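Local coordinates for uncharacterized LolA superfamily protein NE2245 (Nitrosomonas europaea ATCC 19718, PDB 3BUU) that is of unknown function but, as a LolA superfamily member, may bind lipid or lipoprotein as the periplasmic carrier LolA does, at residues A[9-23]-A[105-119]. Residues are numbered along the deposited sequence; the frame is centred on the assembly and turned at random.
Sequences AQSILEKADEIRFPQ and DIARANFTGDYHPQL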
loop_
_atom_site.group_PDB
_atom_site.type_symbol
_atom_site.label_atom_id
_atom_site.label_comp_id
_atom_site.label_asym_id
_atom_site.label_seq_id
_atom_site.Cartn_x
_atom_site.Cartn_y
_atom_site.Cartn_z
ATOM N N ALA A 9 0.806 -0.418 -21.545
ATOM C CA ALA A 9 0.201 -0.246 -20.203
ATOM C C ALA A 9 0.958 -1.073 -19.159
ATOM O O ALA A 9 1.182 -0.617 -18.041
ATOM C CB ALA A 9 -1.276 -0.602 -20.251
ATOM N N GLN A 10 1.322 -2.293 -19.524
ATOM C CA GLN A 10 2.056 -3.162 -18.607
ATOM C C GLN A 10 3.410 -2.561 -18.241
ATOM O O GLN A 10 3.817 -2.569 -17.055
ATOM C CB GLN A 10 2.253 -4.519 -19.274
ATOM C CG GLN A 10 0.998 -5.330 -19.311
ATOM C CD GLN A 10 -0.043 -4.936 -20.382
ATOM O OE1 GLN A 10 0.232 -4.187 -21.385
ATOM N NE2 GLN A 10 -1.282 -5.472 -20.176
ATOM N N SER A 11 4.132 -2.035 -19.226
ATOM C CA SER A 11 5.449 -1.473 -18.925
ATOM C C SER A 11 5.362 -0.199 -18.117
ATOM O O SER A 11 6.197 0.030 -17.259
ATOM C CB SER A 11 6.323 -1.331 -20.165
ATOM O OG SER A 11 5.906 -0.276 -20.990
ATOM N N ILE A 12 4.337 0.619 -18.361
ATOM C CA ILE A 12 4.121 1.828 -17.590
ATOM C C ILE A 12 3.894 1.442 -16.123
ATOM O O ILE A 12 4.479 2.023 -15.213
ATOM C CB ILE A 12 2.924 2.639 -18.132
ATOM C CG1 ILE A 12 3.224 3.170 -19.544
ATOM C CG2 ILE A 12 2.623 3.815 -17.220
ATOM C CD1 ILE A 12 1.956 3.657 -20.231
ATOM N N LEU A 13 3.021 0.466 -15.895
ATOM C CA LEU A 13 2.733 0.047 -14.529
ATOM C C LEU A 13 3.977 -0.517 -13.854
ATOM O O LEU A 13 4.209 -0.250 -12.677
ATOM C CB LEU A 13 1.602 -0.987 -14.524
ATOM C CG LEU A 13 1.087 -1.299 -13.130
ATOM C CD1 LEU A 13 0.532 -0.094 -12.414
ATOM C CD2 LEU A 13 0.053 -2.461 -13.247
ATOM N N GLU A 14 4.744 -1.318 -14.587
ATOM C CA GLU A 14 5.995 -1.873 -14.049
ATOM C C GLU A 14 6.951 -0.779 -13.619
ATOM O O GLU A 14 7.588 -0.848 -12.562
ATOM C CB GLU A 14 6.691 -2.737 -15.119
ATOM C CG GLU A 14 6.142 -4.146 -15.225
ATOM C CD GLU A 14 6.500 -4.892 -16.505
ATOM O OE1 GLU A 14 6.997 -4.296 -17.488
ATOM O OE2 GLU A 14 6.238 -6.113 -16.529
ATOM N N LYS A 15 7.072 0.232 -14.469
ATOM C CA LYS A 15 7.974 1.343 -14.194
ATOM C C LYS A 15 7.524 2.134 -12.997
ATOM O O LYS A 15 8.356 2.529 -12.160
ATOM C CB LYS A 15 8.201 2.221 -15.417
ATOM C CG LYS A 15 8.960 1.482 -16.511
ATOM C CD LYS A 15 9.018 2.155 -17.849
ATOM C CE LYS A 15 9.703 1.225 -18.862
ATOM N NZ LYS A 15 11.096 0.905 -18.447
ATOM N N ALA A 16 6.230 2.379 -12.887
ATOM C CA ALA A 16 5.711 3.076 -11.707
ATOM C C ALA A 16 5.928 2.239 -10.427
ATOM O O ALA A 16 6.343 2.770 -9.379
ATOM C CB ALA A 16 4.246 3.431 -11.923
ATOM N N ASP A 17 5.647 0.928 -10.504
ATOM C CA ASP A 17 5.909 0.050 -9.364
ATOM C C ASP A 17 7.367 0.083 -8.924
ATOM O O ASP A 17 7.650 0.087 -7.720
ATOM C CB ASP A 17 5.607 -1.408 -9.696
ATOM C CG ASP A 17 4.145 -1.836 -9.599
ATOM O OD1 ASP A 17 3.312 -1.168 -8.969
ATOM O OD2 ASP A 17 3.881 -2.947 -10.163
ATOM N N GLU A 18 8.292 0.062 -9.893
ATOM C CA GLU A 18 9.703 0.027 -9.551
ATOM C C GLU A 18 10.222 1.355 -9.001
ATOM O O GLU A 18 11.232 1.354 -8.309
ATOM C CB GLU A 18 10.519 -0.490 -10.707
ATOM C CG GLU A 18 10.801 0.475 -11.732
ATOM C CD GLU A 18 11.539 -0.144 -12.921
ATOM O OE1 GLU A 18 11.780 -1.372 -12.923
ATOM O OE2 GLU A 18 11.877 0.591 -13.847
ATOM N N ILE A 19 9.516 2.454 -9.269
ATOM C CA ILE A 19 9.811 3.715 -8.621
ATOM C C ILE A 19 9.293 3.717 -7.176
ATOM O O ILE A 19 9.978 4.209 -6.281
ATOM C CB ILE A 19 9.291 4.867 -9.465
ATOM C CG1 ILE A 19 10.194 5.014 -10.690
ATOM C CG2 ILE A 19 9.162 6.146 -8.645
ATOM C CD1 ILE A 19 9.579 5.864 -11.780
ATOM N N ARG A 20 8.086 3.215 -6.971
ATOM C CA ARG A 20 7.528 3.193 -5.640
ATOM C C ARG A 20 8.405 2.366 -4.690
ATOM O O ARG A 20 8.733 2.837 -3.592
ATOM C CB ARG A 20 6.127 2.627 -5.733
ATOM C CG ARG A 20 5.397 2.347 -4.392
ATOM C CD ARG A 20 4.889 3.581 -3.661
ATOM N NE ARG A 20 3.941 3.097 -2.643
ATOM C CZ ARG A 20 4.054 3.183 -1.303
ATOM N NH1 ARG A 20 5.131 3.763 -0.703
ATOM N NH2 ARG A 20 3.075 2.649 -0.566
ATOM N N PHE A 21 8.736 1.145 -5.086
ATOM C CA PHE A 21 9.486 0.256 -4.180
ATOM C C PHE A 21 10.499 -0.559 -4.956
ATOM O O PHE A 21 10.301 -0.898 -6.113
ATOM C CB PHE A 21 8.580 -0.775 -3.489
ATOM C CG PHE A 21 7.706 -0.254 -2.396
ATOM C CD1 PHE A 21 8.208 0.549 -1.380
ATOM C CD2 PHE A 21 6.388 -0.656 -2.313
ATOM C CE1 PHE A 21 7.397 0.945 -0.298
ATOM C CE2 PHE A 21 5.591 -0.254 -1.234
ATOM C CZ PHE A 21 6.107 0.543 -0.239
ATOM N N PRO A 22 11.600 -0.937 -4.274
ATOM C CA PRO A 22 12.494 -1.901 -4.858
ATOM C C PRO A 22 11.750 -3.164 -5.234
ATOM O O PRO A 22 10.840 -3.592 -4.496
ATOM C CB PRO A 22 13.461 -2.202 -3.738
ATOM C CG PRO A 22 13.335 -1.146 -2.779
ATOM C CD PRO A 22 11.996 -0.548 -2.906
ATOM N N GLN A 23 12.127 -3.770 -6.361
ATOM C CA GLN A 23 11.543 -5.043 -6.788
ATOM C C GLN A 23 12.412 -6.143 -6.208
ATOM O O GLN A 23 13.138 -6.848 -6.918
ATOM C CB GLN A 23 11.420 -5.107 -8.316
ATOM C CG GLN A 23 10.556 -3.926 -8.833
ATOM C CD GLN A 23 9.135 -3.980 -8.322
ATOM O OE1 GLN A 23 8.412 -4.925 -8.657
ATOM N NE2 GLN A 23 8.753 -3.047 -7.448
ATOM N N ASP A 105 -2.839 -1.854 1.256
ATOM C CA ASP A 105 -2.026 -0.712 0.988
ATOM C C ASP A 105 -0.680 -0.791 1.686
ATOM O O ASP A 105 0.291 -0.196 1.226
ATOM C CB ASP A 105 -2.731 0.579 1.435
ATOM C CG ASP A 105 -4.008 0.890 0.709
ATOM O OD1 ASP A 105 -4.148 0.470 -0.454
ATOM O OD2 ASP A 105 -4.866 1.585 1.323
ATOM N N ILE A 106 -0.594 -1.502 2.799
ATOM C CA ILE A 106 0.691 -1.653 3.489
ATOM C C ILE A 106 1.314 -3.007 3.233
ATOM O O ILE A 106 2.546 -3.111 3.117
ATOM C CB ILE A 106 0.505 -1.402 4.989
ATOM C CG1 ILE A 106 -0.125 -0.029 5.166
ATOM C CG2 ILE A 106 1.821 -1.564 5.759
ATOM C CD1 ILE A 106 0.651 1.137 4.577
ATOM N N ALA A 107 0.493 -4.031 3.098
ATOM C CA ALA A 107 1.030 -5.377 3.021
ATOM C C ALA A 107 1.513 -5.759 1.631
ATOM O O ALA A 107 2.372 -6.618 1.524
ATOM C CB ALA A 107 -0.027 -6.374 3.493
ATOM N N ARG A 108 0.904 -5.200 0.574
ATOM C CA ARG A 108 1.288 -5.493 -0.836
ATOM C C ARG A 108 2.437 -4.583 -1.213
ATOM O O ARG A 108 2.639 -3.519 -0.625
ATOM C CB ARG A 108 0.158 -5.245 -1.866
ATOM C CG ARG A 108 -1.147 -6.024 -1.703
ATOM C CD ARG A 108 -0.986 -7.513 -1.620
ATOM N NE ARG A 108 -1.202 -8.214 -2.886
ATOM C CZ ARG A 108 -1.275 -9.531 -2.953
ATOM N NH1 ARG A 108 -1.120 -10.250 -1.862
ATOM N NH2 ARG A 108 -1.452 -10.130 -4.109
ATOM N N ALA A 109 3.193 -4.998 -2.219
ATOM C CA ALA A 109 4.311 -4.215 -2.718
ATOM C C ALA A 109 3.948 -3.490 -3.998
ATOM O O ALA A 109 4.357 -2.343 -4.209
ATOM C CB ALA A 109 5.517 -5.116 -2.957
ATOM N N ASN A 110 3.183 -4.166 -4.850
ATOM C CA ASN A 110 3.110 -3.764 -6.263
ATOM C C ASN A 110 1.730 -3.840 -6.808
ATOM O O ASN A 110 0.954 -4.691 -6.365
ATOM C CB ASN A 110 4.021 -4.677 -7.064
ATOM C CG ASN A 110 5.480 -4.512 -6.628
ATOM O OD1 ASN A 110 5.957 -3.393 -6.615
ATOM N ND2 ASN A 110 6.145 -5.576 -6.196
ATOM N N PHE A 111 1.389 -2.990 -7.779
ATOM C CA PHE A 111 0.143 -3.178 -8.512
ATOM C C PHE A 111 0.263 -4.328 -9.519
ATOM O O PHE A 111 -0.709 -5.064 -9.731
ATOM C CB PHE A 111 -0.211 -1.907 -9.271
ATOM C CG PHE A 111 -0.625 -0.758 -8.396
ATOM C CD1 PHE A 111 -1.770 -0.819 -7.605
ATOM C CD2 PHE A 111 0.135 0.398 -8.401
ATOM C CE1 PHE A 111 -2.140 0.291 -6.802
ATOM C CE2 PHE A 111 -0.261 1.496 -7.638
ATOM C CZ PHE A 111 -1.395 1.419 -6.834
ATOM N N THR A 112 1.413 -4.460 -10.171
ATOM C CA THR A 112 1.615 -5.529 -11.165
ATOM C C THR A 112 1.329 -6.863 -10.511
ATOM O O THR A 112 1.778 -7.121 -9.385
ATOM C CB THR A 112 3.022 -5.479 -11.721
ATOM O OG1 THR A 112 3.212 -4.261 -12.444
ATOM C CG2 THR A 112 3.299 -6.626 -12.693
ATOM N N GLY A 113 0.570 -7.698 -11.221
ATOM C CA GLY A 113 0.198 -9.032 -10.749
ATOM C C GLY A 113 -1.177 -9.072 -10.096
ATOM O O GLY A 113 -1.833 -10.112 -10.062
ATOM N N ASP A 114 -1.615 -7.948 -9.541
ATOM C CA ASP A 114 -2.929 -7.873 -8.894
ATOM C C ASP A 114 -3.995 -7.246 -9.786
ATOM O O ASP A 114 -5.176 -7.386 -9.529
ATOM C CB ASP A 114 -2.848 -7.046 -7.602
ATOM C CG ASP A 114 -2.275 -7.792 -6.422
ATOM O OD1 ASP A 114 -1.935 -9.003 -6.593
ATOM O OD2 ASP A 114 -2.190 -7.153 -5.319
ATOM N N TYR A 115 -3.560 -6.486 -10.810
ATOM C CA TYR A 115 -4.450 -5.701 -11.645
ATOM C C TYR A 115 -4.034 -5.849 -13.091
ATOM O O TYR A 115 -2.844 -5.826 -13.414
ATOM C CB TYR A 115 -4.379 -4.187 -11.323
ATOM C CG TYR A 115 -4.759 -3.916 -9.898
ATOM C CD1 TYR A 115 -6.090 -3.726 -9.536
ATOM C CD2 TYR A 115 -3.809 -3.925 -8.897
ATOM C CE1 TYR A 115 -6.462 -3.564 -8.201
ATOM C CE2 TYR A 115 -4.163 -3.776 -7.562
ATOM C CZ TYR A 115 -5.487 -3.602 -7.210
ATOM O OH TYR A 115 -5.841 -3.487 -5.901
ATOM N N HIS A 116 -5.025 -5.924 -13.971
ATOM C CA HIS A 116 -4.780 -5.828 -15.410
ATOM C C HIS A 116 -4.801 -4.338 -15.785
ATOM O O HIS A 116 -5.796 -3.671 -15.505
ATOM C CB HIS A 116 -5.901 -6.551 -16.133
ATOM C CG HIS A 116 -6.005 -6.151 -17.585
ATOM N ND1 HIS A 116 -5.243 -6.719 -18.579
ATOM C CD2 HIS A 116 -6.709 -5.152 -18.186
ATOM C CE1 HIS A 116 -5.515 -6.138 -19.744
ATOM N NE2 HIS A 116 -6.402 -5.181 -19.524
ATOM N N PRO A 117 -3.717 -3.803 -16.357
ATOM C CA PRO A 117 -3.685 -2.398 -16.737
ATOM C C PRO A 117 -4.087 -2.133 -18.189
ATOM O O PRO A 117 -3.752 -2.904 -19.072
ATOM C CB PRO A 117 -2.204 -2.058 -16.557
ATOM C CG PRO A 117 -1.497 -3.306 -16.943
ATOM C CD PRO A 117 -2.417 -4.448 -16.562
ATOM N N GLN A 118 -4.770 -1.023 -18.402
ATOM C CA GLN A 118 -5.081 -0.558 -19.733
ATOM C C GLN A 118 -5.049 0.946 -19.664
ATOM O O GLN A 118 -5.513 1.553 -18.699
ATOM C CB GLN A 118 -6.470 -1.064 -20.128
ATOM C CG GLN A 118 -6.941 -0.665 -21.528
ATOM C CD GLN A 118 -8.216 -1.426 -21.942
ATOM O OE1 GLN A 118 -8.352 -2.630 -21.723
ATOM N NE2 GLN A 118 -9.123 -0.723 -22.582
ATOM N N LEU A 119 -4.539 1.573 -20.719
ATOM C CA LEU A 119 -4.608 3.025 -20.769
ATOM C C LEU A 119 -6.047 3.478 -20.918
ATOM O O LEU A 119 -6.719 3.103 -21.887
ATOM C CB LEU A 119 -3.770 3.546 -21.933
ATOM C CG LEU A 119 -3.664 5.064 -22.087
ATOM C CD1 LEU A 119 -2.817 5.721 -21.022
ATOM C CD2 LEU A 119 -3.179 5.405 -23.478
HETATM O O HOH W 1 2.884 -4.438 -15.243
HETATM O O HOH W 2 5.637 -0.605 -5.895
HETATM O O HOH W 3 0.523 1.416 -0.961
HETATM O O HOH W 4 8.725 -5.381 -4.492
#
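Asp17 and Thr112 meet because both turn their polar branch beside their own backbone N: Asp17 places CG there (chi1 -82°), and Thr112 likewise its OG1, anti to the carbonyl carbon. The pair illustrates how one helix carboxylate can fix an irregular connection by taking up its backbone N-H groups. Asp17 OD1 takes the N-H of Phe111 at 2.9 Å, on its syn side but 29° out of the carboxylate plane. Asp17 OD2 is gripped twice, by Thr112 N through the syn lone pair and by Thr112 OG1, which donates at 2.7 Å from the anti side, tilted out of the carboxylate plane. Three bonds thus hold the carboxylate's rotation, and two consecutive backbone amides are satisfied by one buried acid. An asparagine in its place would probably leave at least one of these donors without an acceptor, since its NH2 group cannot receive a hydrogen bond, and the turn would be less firmly fixed.

One helical turn earlier, Leu13 packs CD1 on Phe111 CB at 3.7 Å, the two side chains crossing at about a right angle, while CD2 reaches Pro117 CB. Ala9 CB lies 3.6 Å from Pro117 O, and a water joins Gln10 O to Thr112 OG1. Beyond the helix end, Gln23 NE2 bonds Asn110 OD1 at 2.9 Å, and also Phe21 O; Asn110 OD1 lies in the amide plane of Gln23, while the donor is tilted from the Asn110 carbonyl plane. Ala109 O sits 3.3 Å from Phe21 CD2, at the ring edge. Asn53, outside the two segments, binds Ala109 N and Asn110 O, and Pro117 touches Leu135 of the adjoining strand.

Helix 9-20, its axis at 115° to strand 115-119, is thereby tied to the segment leading into that strand, consistent with the LolA-like fold, a strongly curved antiparallel sheet covered by helices.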